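Long-range contacts in stage II sporulation E family protein (Thermanaerovibrio acidaminovorans, PDB 3RNR), which is of unknown function but is probably a metal-dependent protein phosphatase of the PP2C type: residues L86-V91 and A150-E155; T73-A78 and C94-F99; G21-D26 and G64-R69. One frame throughout, in Å; residues are numbered along the deposited sequence. Where two conformers were deposited one is given.

Contact 1. Residues L86-V91 and A150-E155; sequences LEWASV and APLPLE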
loop_
_atom_site.group_PDB
_atom_site.type_symbol
_atom_site.label_atom_id
_atom_site.label_comp_id
_atom_site.label_asym_id
_atom_site.label_seq_id
_atom_site.Cartn_x
_atom_site.Cartn_y
_atom_site.Cartn_z
ATOM N N LEU B 86 8.773 -2.209 -16.356
ATOM C CA LEU B 86 7.567 -2.697 -15.737
ATOM C C LEU B 86 7.525 -4.224 -15.693
ATOM O O LEU B 86 7.824 -4.887 -16.686
ATOM C CB LEU B 86 6.373 -2.211 -16.555
ATOM C CG LEU B 86 4.999 -2.803 -16.240
ATOM C CD1 LEU B 86 4.536 -2.356 -14.859
ATOM C CD2 LEU B 86 3.995 -2.379 -17.299
ATOM N N GLU B 87 7.141 -4.774 -14.542
ATOM C CA GLU B 87 6.792 -6.193 -14.448
ATOM C C GLU B 87 5.405 -6.327 -13.823
ATOM O O GLU B 87 4.950 -5.423 -13.125
ATOM C CB GLU B 87 7.803 -6.964 -13.593
ATOM C CG GLU B 87 9.217 -6.997 -14.189
ATOM C CD GLU B 87 10.078 -8.032 -13.504
ATOM O OE1 GLU B 87 10.351 -7.895 -12.288
ATOM O OE2 GLU B 87 10.435 -9.007 -14.171
ATOM N N TRP B 88 4.741 -7.456 -14.053
ATOM C CA TRP B 88 3.406 -7.647 -13.490
ATOM C C TRP B 88 3.091 -9.129 -13.347
ATOM O O TRP B 88 3.760 -9.986 -13.948
ATOM C CB TRP B 88 2.332 -6.945 -14.341
ATOM C CG TRP B 88 2.344 -7.385 -15.789
ATOM C CD1 TRP B 88 3.006 -6.785 -16.822
ATOM C CD2 TRP B 88 1.668 -8.522 -16.348
ATOM N NE1 TRP B 88 2.796 -7.488 -17.990
ATOM C CE2 TRP B 88 1.988 -8.563 -17.722
ATOM C CE3 TRP B 88 0.846 -9.526 -15.811
ATOM C CZ2 TRP B 88 1.495 -9.554 -18.579
ATOM C CZ3 TRP B 88 0.362 -10.519 -16.661
ATOM C CH2 TRP B 88 0.689 -10.526 -18.031
ATOM N N ALA B 89 2.094 -9.437 -12.523
ATOM C CA ALA B 89 1.628 -10.812 -12.396
ATOM C C ALA B 89 0.181 -10.816 -11.930
ATOM O O ALA B 89 -0.263 -9.879 -11.253
ATOM C CB ALA B 89 2.516 -11.596 -11.442
ATOM N N SER B 90 -0.562 -11.858 -12.289
ATOM C CA SER B 90 -1.949 -11.935 -11.841
ATOM C C SER B 90 -2.424 -13.371 -11.761
ATOM O O SER B 90 -1.903 -14.252 -12.449
ATOM C CB SER B 90 -2.869 -11.090 -12.730
ATOM O OG SER B 90 -3.042 -11.664 -14.006
ATOM N N VAL B 91 -3.392 -13.608 -10.888
ATOM C CA VAL B 91 -3.962 -14.935 -10.739
ATOM C C VAL B 91 -5.463 -14.788 -10.579
ATOM O O VAL B 91 -5.937 -14.059 -9.690
ATOM C CB VAL B 91 -3.381 -15.670 -9.507
ATOM C CG1 VAL B 91 -4.070 -17.016 -9.308
ATOM C CG2 VAL B 91 -1.858 -15.874 -9.650
ATOM N N ALA B 150 9.778 -10.421 -20.536
ATOM C CA ALA B 150 10.873 -9.450 -20.474
ATOM C C ALA B 150 10.255 -8.187 -19.900
ATOM O O ALA B 150 9.170 -7.805 -20.313
ATOM C CB ALA B 150 11.461 -9.176 -21.870
ATOM N N PRO B 151 10.927 -7.535 -18.943
ATOM C CA PRO B 151 10.360 -6.304 -18.384
ATOM C C PRO B 151 10.055 -5.273 -19.476
ATOM O O PRO B 151 10.828 -5.132 -20.412
ATOM C CB PRO B 151 11.474 -5.805 -17.459
ATOM C CG PRO B 151 12.185 -7.066 -17.055
ATOM C CD PRO B 151 12.196 -7.903 -18.295
ATOM N N LEU B 152 8.935 -4.566 -19.358
ATOM C CA LEU B 152 8.515 -3.618 -20.391
ATOM C C LEU B 152 9.058 -2.221 -20.104
ATOM O O LEU B 152 8.820 -1.674 -19.025
ATOM C CB LEU B 152 6.986 -3.543 -20.453
ATOM C CG LEU B 152 6.138 -4.763 -20.832
ATOM C CD1 LEU B 152 6.395 -5.963 -19.928
ATOM C CD2 LEU B 152 4.658 -4.393 -20.795
ATOM N N PRO B 153 9.797 -1.635 -21.058
ATOM C CA PRO B 153 10.334 -0.277 -20.871
ATOM C C PRO B 153 9.234 0.780 -20.864
ATOM O O PRO B 153 8.393 0.785 -21.753
ATOM C CB PRO B 153 11.223 -0.068 -22.114
ATOM C CG PRO B 153 11.424 -1.419 -22.694
ATOM C CD PRO B 153 10.210 -2.226 -22.342
ATOM N N LEU B 154 9.253 1.687 -19.898
ATOM C CA LEU B 154 8.254 2.748 -19.865
ATOM C C LEU B 154 8.955 4.086 -19.967
ATOM O O LEU B 154 10.115 4.197 -19.608
ATOM C CB LEU B 154 7.446 2.714 -18.561
ATOM C CG LEU B 154 6.578 1.500 -18.208
ATOM C CD1 LEU B 154 5.806 1.791 -16.928
ATOM C CD2 LEU B 154 5.625 1.144 -19.330
ATOM N N GLU B 155 8.214 5.101 -20.400
ATOM C CA GLU B 155 8.684 6.475 -20.456
ATOM C C GLU B 155 7.867 7.222 -19.426
ATOM O O GLU B 155 6.793 6.767 -19.033
ATOM C CB GLU B 155 8.407 7.093 -21.826
ATOM C CG GLU B 155 9.023 6.358 -23.001
ATOM C CD GLU B 155 10.506 6.635 -23.157
ATOM O OE1 GLU B 155 11.022 7.557 -22.488
ATOM O OE2 GLU B 155 11.156 5.925 -23.952
#

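Contact 2. Residues T73-A78 and C94-F99; sequences TMAVAA and CRVYLF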
loop_
_atom_site.group_PDB
_atom_site.type_symbol
_atom_site.label_atom_id
_atom_site.label_comp_id
_atom_site.label_asym_id
_atom_site.label_seq_id
_atom_site.Cartn_x
_atom_site.Cartn_y
_atom_site.Cartn_z
ATOM N N THR B 73 -8.239 -13.703 -5.474
ATOM C CA THR B 73 -7.641 -13.455 -6.787
ATOM C C THR B 73 -6.862 -12.163 -6.619
ATOM O O THR B 73 -7.134 -11.396 -5.693
ATOM C CB THR B 73 -8.702 -13.263 -7.882
ATOM O OG1 THR B 73 -9.597 -12.211 -7.493
ATOM C CG2 THR B 73 -9.508 -14.545 -8.054
HETATM N N MSE B 74 -5.862 -11.934 -7.459
HETATM C CA MSE B 74 -5.077 -10.713 -7.298
HETATM C C MSE B 74 -4.366 -10.330 -8.587
HETATM O O MSE B 74 -4.176 -11.164 -9.467
HETATM C CB MSE B 74 -4.051 -10.911 -6.175
HETATM C CG MSE B 74 -2.965 -11.927 -6.509
HETATM SE SE MSE B 74 -1.702 -12.161 -5.050
HETATM C CE MSE B 74 -0.887 -10.394 -5.089
ATOM N N ALA B 75 -3.975 -9.065 -8.691
ATOM C CA ALA B 75 -3.102 -8.637 -9.766
ATOM C C ALA B 75 -2.109 -7.658 -9.159
ATOM O O ALA B 75 -2.471 -6.866 -8.289
ATOM C CB ALA B 75 -3.902 -7.973 -10.887
ATOM N N VAL B 76 -0.868 -7.715 -9.619
ATOM C CA VAL B 76 0.190 -6.896 -9.032
ATOM C C VAL B 76 1.163 -6.427 -10.116
ATOM O O VAL B 76 1.420 -7.143 -11.094
ATOM C CB VAL B 76 0.922 -7.677 -7.916
ATOM C CG1 VAL B 76 1.285 -9.067 -8.393
ATOM C CG2 VAL B 76 2.158 -6.924 -7.455
ATOM N N ALA B 77 1.692 -5.221 -9.961
ATOM C CA ALA B 77 2.670 -4.730 -10.913
ATOM C C ALA B 77 3.681 -3.851 -10.184
ATOM O O ALA B 77 3.403 -3.331 -9.102
ATOM C CB ALA B 77 1.979 -3.969 -12.038
ATOM N N ALA B 78 4.873 -3.723 -10.752
ATOM C CA ALA B 78 5.888 -2.881 -10.139
ATOM C C ALA B 78 6.670 -2.217 -11.247
ATOM O O ALA B 78 6.976 -2.854 -12.251
ATOM C CB ALA B 78 6.804 -3.698 -9.274
ATOM N N CYS B 94 -8.604 -10.919 -11.812
ATOM C CA CYS B 94 -8.093 -9.546 -11.762
ATOM C C CYS B 94 -7.301 -9.267 -13.033
ATOM O O CYS B 94 -6.799 -10.193 -13.661
ATOM C CB CYS B 94 -7.218 -9.327 -10.541
ATOM S SG CYS B 94 -8.115 -9.391 -8.995
ATOM N N ARG B 95 -7.195 -8.000 -13.430
ATOM C CA ARG B 95 -6.615 -7.696 -14.738
ATOM C C ARG B 95 -5.501 -6.664 -14.663
ATOM O O ARG B 95 -5.501 -5.797 -13.790
ATOM C CB ARG B 95 -7.706 -7.236 -15.718
ATOM C CG ARG B 95 -8.806 -8.281 -15.925
ATOM C CD ARG B 95 -9.823 -7.883 -16.987
ATOM N NE ARG B 95 -10.562 -6.645 -16.713
ATOM C CZ ARG B 95 -11.542 -6.522 -15.823
ATOM N NH1 ARG B 95 -11.889 -7.546 -15.048
ATOM N NH2 ARG B 95 -12.164 -5.363 -15.687
ATOM N N VAL B 96 -4.554 -6.770 -15.591
ATOM C CA VAL B 96 -3.453 -5.816 -15.699
ATOM C C VAL B 96 -3.500 -5.086 -17.042
ATOM O O VAL B 96 -3.562 -5.726 -18.091
ATOM C CB VAL B 96 -2.091 -6.517 -15.584
ATOM C CG1 VAL B 96 -0.954 -5.467 -15.545
ATOM C CG2 VAL B 96 -2.056 -7.423 -14.337
ATOM N N TYR B 97 -3.459 -3.754 -17.000
ATOM C CA TYR B 97 -3.448 -2.909 -18.198
ATOM C C TYR B 97 -2.212 -2.017 -18.255
ATOM O O TYR B 97 -1.808 -1.439 -17.248
ATOM C CB TYR B 97 -4.684 -1.998 -18.220
ATOM C CG TYR B 97 -5.970 -2.772 -18.366
ATOM C CD1 TYR B 97 -6.520 -3.010 -19.624
ATOM C CD2 TYR B 97 -6.614 -3.292 -17.256
ATOM C CE1 TYR B 97 -7.702 -3.745 -19.770
ATOM C CE2 TYR B 97 -7.790 -4.027 -17.387
ATOM C CZ TYR B 97 -8.323 -4.254 -18.647
ATOM O OH TYR B 97 -9.488 -4.980 -18.767
ATOM N N LEU B 98 -1.637 -1.885 -19.448
ATOM C CA LEU B 98 -0.604 -0.896 -19.700
ATOM C C LEU B 98 -1.250 0.456 -19.993
ATOM O O LEU B 98 -2.168 0.536 -20.812
ATOM C CB LEU B 98 0.217 -1.322 -20.921
ATOM C CG LEU B 98 1.319 -0.358 -21.354
ATOM C CD1 LEU B 98 2.418 -0.332 -20.297
ATOM C CD2 LEU B 98 1.885 -0.781 -22.725
ATOM N N PHE B 99 -0.771 1.525 -19.357
ATOM C CA PHE B 99 -1.230 2.854 -19.746
ATOM C C PHE B 99 -0.144 3.514 -20.582
ATOM O O PHE B 99 0.923 3.879 -20.081
ATOM C CB PHE B 99 -1.576 3.732 -18.543
ATOM C CG PHE B 99 -2.006 5.126 -18.925
ATOM C CD1 PHE B 99 -3.143 5.327 -19.700
ATOM C CD2 PHE B 99 -1.270 6.237 -18.524
ATOM C CE1 PHE B 99 -3.541 6.611 -20.068
ATOM C CE2 PHE B 99 -1.668 7.526 -18.884
ATOM C CZ PHE B 99 -2.800 7.710 -19.657
#

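Contact 3. Residues G21-D26 and G64-R69; sequences GMIRGD and GGILGR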
loop_
_atom_site.group_PDB
_atom_site.type_symbol
_atom_site.label_atom_id
_atom_site.label_comp_id
_atom_site.label_asym_id
_atom_site.label_seq_id
_atom_site.Cartn_x
_atom_site.Cartn_y
_atom_site.Cartn_z
ATOM N N GLY B 21 -17.593 -16.724 -3.440
ATOM C CA GLY B 21 -18.372 -17.944 -3.561
ATOM C C GLY B 21 -17.914 -19.015 -2.590
ATOM O O GLY B 21 -18.533 -20.074 -2.474
HETATM N N MSE B 22 -16.854 -18.715 -1.849
HETATM C CA MSE B 22 -16.231 -19.689 -0.973
HETATM C C MSE B 22 -16.143 -19.114 0.419
HETATM O O MSE B 22 -16.666 -18.036 0.673
HETATM C CB MSE B 22 -14.852 -20.042 -1.509
HETATM C CG MSE B 22 -14.953 -20.868 -2.767
HETATM SE SE MSE B 22 -13.403 -20.729 -3.865
HETATM C CE MSE B 22 -12.326 -21.977 -2.959
ATOM N N ILE B 23 -15.487 -19.822 1.326
ATOM C CA ILE B 23 -15.529 -19.432 2.727
ATOM C C ILE B 23 -14.364 -18.519 3.128
ATOM O O ILE B 23 -13.269 -18.601 2.566
ATOM C CB ILE B 23 -15.590 -20.640 3.680
ATOM C CG1 ILE B 23 -14.259 -21.380 3.690
ATOM C CG2 ILE B 23 -16.734 -21.572 3.307
ATOM C CD1 ILE B 23 -13.949 -21.978 5.035
ATOM N N ARG B 24 -14.656 -17.603 4.047
ATOM C CA ARG B 24 -13.654 -16.732 4.657
ATOM C C ARG B 24 -12.808 -16.010 3.612
ATOM O O ARG B 24 -11.591 -15.880 3.755
ATOM C CB ARG B 24 -12.802 -17.518 5.659
ATOM C CG ARG B 24 -13.652 -18.111 6.800
ATOM C CD ARG B 24 -12.873 -19.050 7.720
ATOM N NE ARG B 24 -11.958 -18.344 8.609
ATOM C CZ ARG B 24 -11.147 -18.946 9.475
ATOM N NH1 ARG B 24 -10.336 -18.229 10.249
ATOM N NH2 ARG B 24 -11.143 -20.269 9.559
ATOM N N GLY B 25 -13.474 -15.511 2.575
ATOM C CA GLY B 25 -12.788 -14.818 1.497
ATOM C C GLY B 25 -11.986 -13.610 1.955
ATOM O O GLY B 25 -10.872 -13.383 1.487
ATOM N N ASP B 26 -12.545 -12.826 2.873
ATOM C CA ASP B 26 -11.850 -11.635 3.351
ATOM C C ASP B 26 -10.572 -11.975 4.118
ATOM O O ASP B 26 -9.574 -11.281 3.997
ATOM C CB ASP B 26 -12.783 -10.783 4.222
ATOM C CG ASP B 26 -13.686 -9.867 3.393
ATOM O OD1 ASP B 26 -13.678 -9.978 2.141
ATOM O OD2 ASP B 26 -14.402 -9.036 3.994
ATOM N N GLY B 64 -6.492 -24.434 8.870
ATOM C CA GLY B 64 -7.913 -24.286 9.110
ATOM C C GLY B 64 -8.698 -25.501 8.645
ATOM O O GLY B 64 -9.918 -25.538 8.780
ATOM N N GLY B 65 -7.999 -26.489 8.087
ATOM C CA GLY B 65 -8.643 -27.656 7.492
ATOM C C GLY B 65 -9.501 -27.330 6.279
ATOM O O GLY B 65 -10.296 -28.149 5.824
ATOM N N ILE B 66 -9.385 -26.088 5.817
ATOM C CA ILE B 66 -10.106 -25.549 4.660
ATOM C C ILE B 66 -9.409 -25.468 3.276
ATOM O O ILE B 66 -9.876 -24.725 2.415
ATOM C CB ILE B 66 -10.870 -24.248 4.986
ATOM C CG1 ILE B 66 -9.931 -23.178 5.530
ATOM C CG2 ILE B 66 -11.979 -24.532 5.990
ATOM C CD1 ILE B 66 -10.645 -21.867 5.789
ATOM N N LEU B 67 -8.227 -26.061 3.117
ATOM C CA LEU B 67 -7.462 -25.872 1.878
ATOM C C LEU B 67 -8.298 -26.138 0.634
ATOM O O LEU B 67 -8.961 -27.162 0.528
ATOM C CB LEU B 67 -6.231 -26.773 1.856
ATOM C CG LEU B 67 -5.365 -26.680 0.593
ATOM C CD1 LEU B 67 -4.812 -25.269 0.420
ATOM C CD2 LEU B 67 -4.225 -27.702 0.636
ATOM N N GLY B 68 -8.267 -25.199 -0.308
ATOM C CA GLY B 68 -8.995 -25.358 -1.553
ATOM C C GLY B 68 -10.412 -24.833 -1.462
ATOM O O GLY B 68 -11.087 -24.677 -2.468
ATOM N N ARG B 69 -10.876 -24.599 -0.239
ATOM C CA ARG B 69 -12.226 -24.080 -0.028
ATOM C C ARG B 69 -12.306 -22.579 0.271
ATOM O O ARG B 69 -13.395 -22.035 0.495
ATOM C CB ARG B 69 -12.955 -24.906 1.038
ATOM C CG ARG B 69 -13.255 -26.327 0.586
ATOM C CD ARG B 69 -14.399 -26.925 1.393
ATOM N NE ARG B 69 -14.034 -27.132 2.787
ATOM C CZ ARG B 69 -14.909 -27.214 3.784
ATOM N NH1 ARG B 69 -14.482 -27.407 5.021
ATOM N NH2 ARG B 69 -16.208 -27.095 3.543
#

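Contact 1. Residues L86-V91 and A150-E155
Leu86 and Leu152 face each other as an antiparallel hydrogen-bonded pair, and two backbone bonds join them. Leu86 N gives its hydrogen to Leu152 O at 2.7 Å. The return bond, Leu152 N to Leu86 O, is 2.9 Å long. The two are the paired bonds of one antiparallel bridge. Leu86 O also receives a CA-H contact from Pro151 CA at 3.4 Å.

The side chains of the pair lie on the same face of the sheet. In Leu86 a chi1 of 169° swings CG to the side of the carbonyl carbon, and this brings its CD2 to CD2 of Leu152, at 4.1 Å, as the two chains cross at a slant. The other branch of Leu152 ends in CD1, which lies 3.7 Å from Leu86 O. Leu154 comes in beyond the pair and sets CD1 4.1 Å from Leu86 CB. Trp88 NE1 stays at a loose distance from Leu152 CD1, which approaches the ring obliquely. On the other face Glu87 and Pro151 lie side by side and point the same way, with Glu87 OE2 3.9 Å from Pro151 CG.

Further out, strand 85-91 continues its pairing with strand 146-153 through Trp88 and Ser148, and it pairs on its other edge with Ala78, Val76 and Met74. Val96 of strand 95-100 packs on Trp88. A glycerol lies close to Glu87.

The pair joins the outermost strand 146-153 to its sheet. Between the two segments the hydrogen bonds are all main-chain. Leu86 and Leu154 reach Leu98 of the second sheet of the PP2C sandwich, and Leu152 lies at the margin. Glu87 and Pro151 belong to the other face, where the carboxylate lies beside an apolar ring.

Contact 2. Residues T73-A78 and C94-F99
Segments 73-78 and 94-99 run nearly the same way where they touch, 12° apart, with no hydrogen bond between them, and the CA atoms of Ala75 and Cys94 come within 5.5 Å. They belong to different sheets and meet through side chains.

Cys94 makes the largest share of the contact. Its CB lies 3.6 Å from Ala75 CB and equally close to the main-chain carbon of Met74. With SG anti to the carbonyl carbon (chi1 -68°), the sulfur lies along the 73-74 backbone, 3.7 Å from Met74 CA. SG also comes 3.5 Å from Thr73 OG1. The hydroxyl of Thr73 has its main polar partner elsewhere, in the hydroxyl of Tyr168, and a weak bond to Asp93. Val96 follows two residues on and sets its CG2 branch 4.0 Å from Ala75 CB. The close approach of the two main chains is consistent with the small side chains of Ala75 and Cys94.

Arg95 points away from segment 73-78, and its NE bonds to Tyr97 OH at 2.9 Å, with the hydroxyl only 4° out of the guanidinium plane. The same guanidinium forms a salt bridge to Asp165 through NH1 and a bond to Pro199 O through NH2, so three partners fix its rotation.

This is the buried interior of the beta sandwich; the centre of the contact lies about 4 Å from the centre of the chain. Strand 72-80 lies between strands 10-18 and 85-91 in one sheet. Its far face, with Met74 and Val76, is covered by helix 46-63. Strand 95-100 lies between strands 103-106 and 159-164 in the other, and Val160 of the latter touches both Ala77 and Val96.

Contact 3. Residues G21-D26 and G64-R69
A loop leading into helix 25-41 meets the turn that follows helix 46-63, at the surface of the alpha-beta-alpha sandwich. Arg24 is the N-cap residue of the first helix. Gly65 ends the second in a Schellman motif, and a type II beta turn runs on from Ile66 to Arg69, closed by a 2.8 Å bond from Arg69 N to Ile66 O.

One hydrogen bond crosses between the segments. Ile23 N reaches Arg69 O at 3.2 Å; the bond is long but straight, 165° at the hydrogen. Carbon atoms neighbour the same oxygen: Met22 CB lies 3.2 Å from Arg69 O, and Ile23 CG1 lies at 3.4 Å from it. The selenomethionine at 22 also extends toward Gly68, but the very short approach of its CE is doubtful.

Ile23 and Ile66 form the apolar part of the contact. CD1 of Ile23 meets the side chain of Ile66, though the modelled 3.4 Å to Ile66 CG2 is doubtful. Arg24 passes Ile66 at about a right angle, with its CD 4.1 Å from Ile66 CD1. Its charged end has another partner, a salt bridge from NH1 to Glu27, and the side chain also packs on Trp60. Ile23 O accepts a bond from Thr70 OG1, just past the turn.

The turn thus presents both a carbonyl and an isoleucine to the 21-26 loop. One long backbone bond crosses, with apolar contacts beside it. The aliphatic part of Arg24 lies on Ile66. A glycerol, probably from the crystallisation liquor, is bound near the Arg24 side chain.

How the contacts relate
Contacts 1 and 2 lie together, their centres about 9 Å apart, and their segments alternate along the chain. Strands 72-80 and 85-91 are neighbours in one sheet, so backbone bonds from Ala89 and Glu87 to Val76 and Ala78 tie the two contacts. Contact 1 adds the outermost strand to that sheet, and contact 2 packs it on the second sheet. Contact 3 closes earlier in the chain, and its second segment runs almost directly into contact 2. It lies about 23 Å from contact 2 and about 30 Å from contact 1, centre to centre, where the loop entering helix 25-41 meets the turn after helix 46-63. Together they sample sheet pairing, sheet packing and helix-end contacts of one PP2C domain.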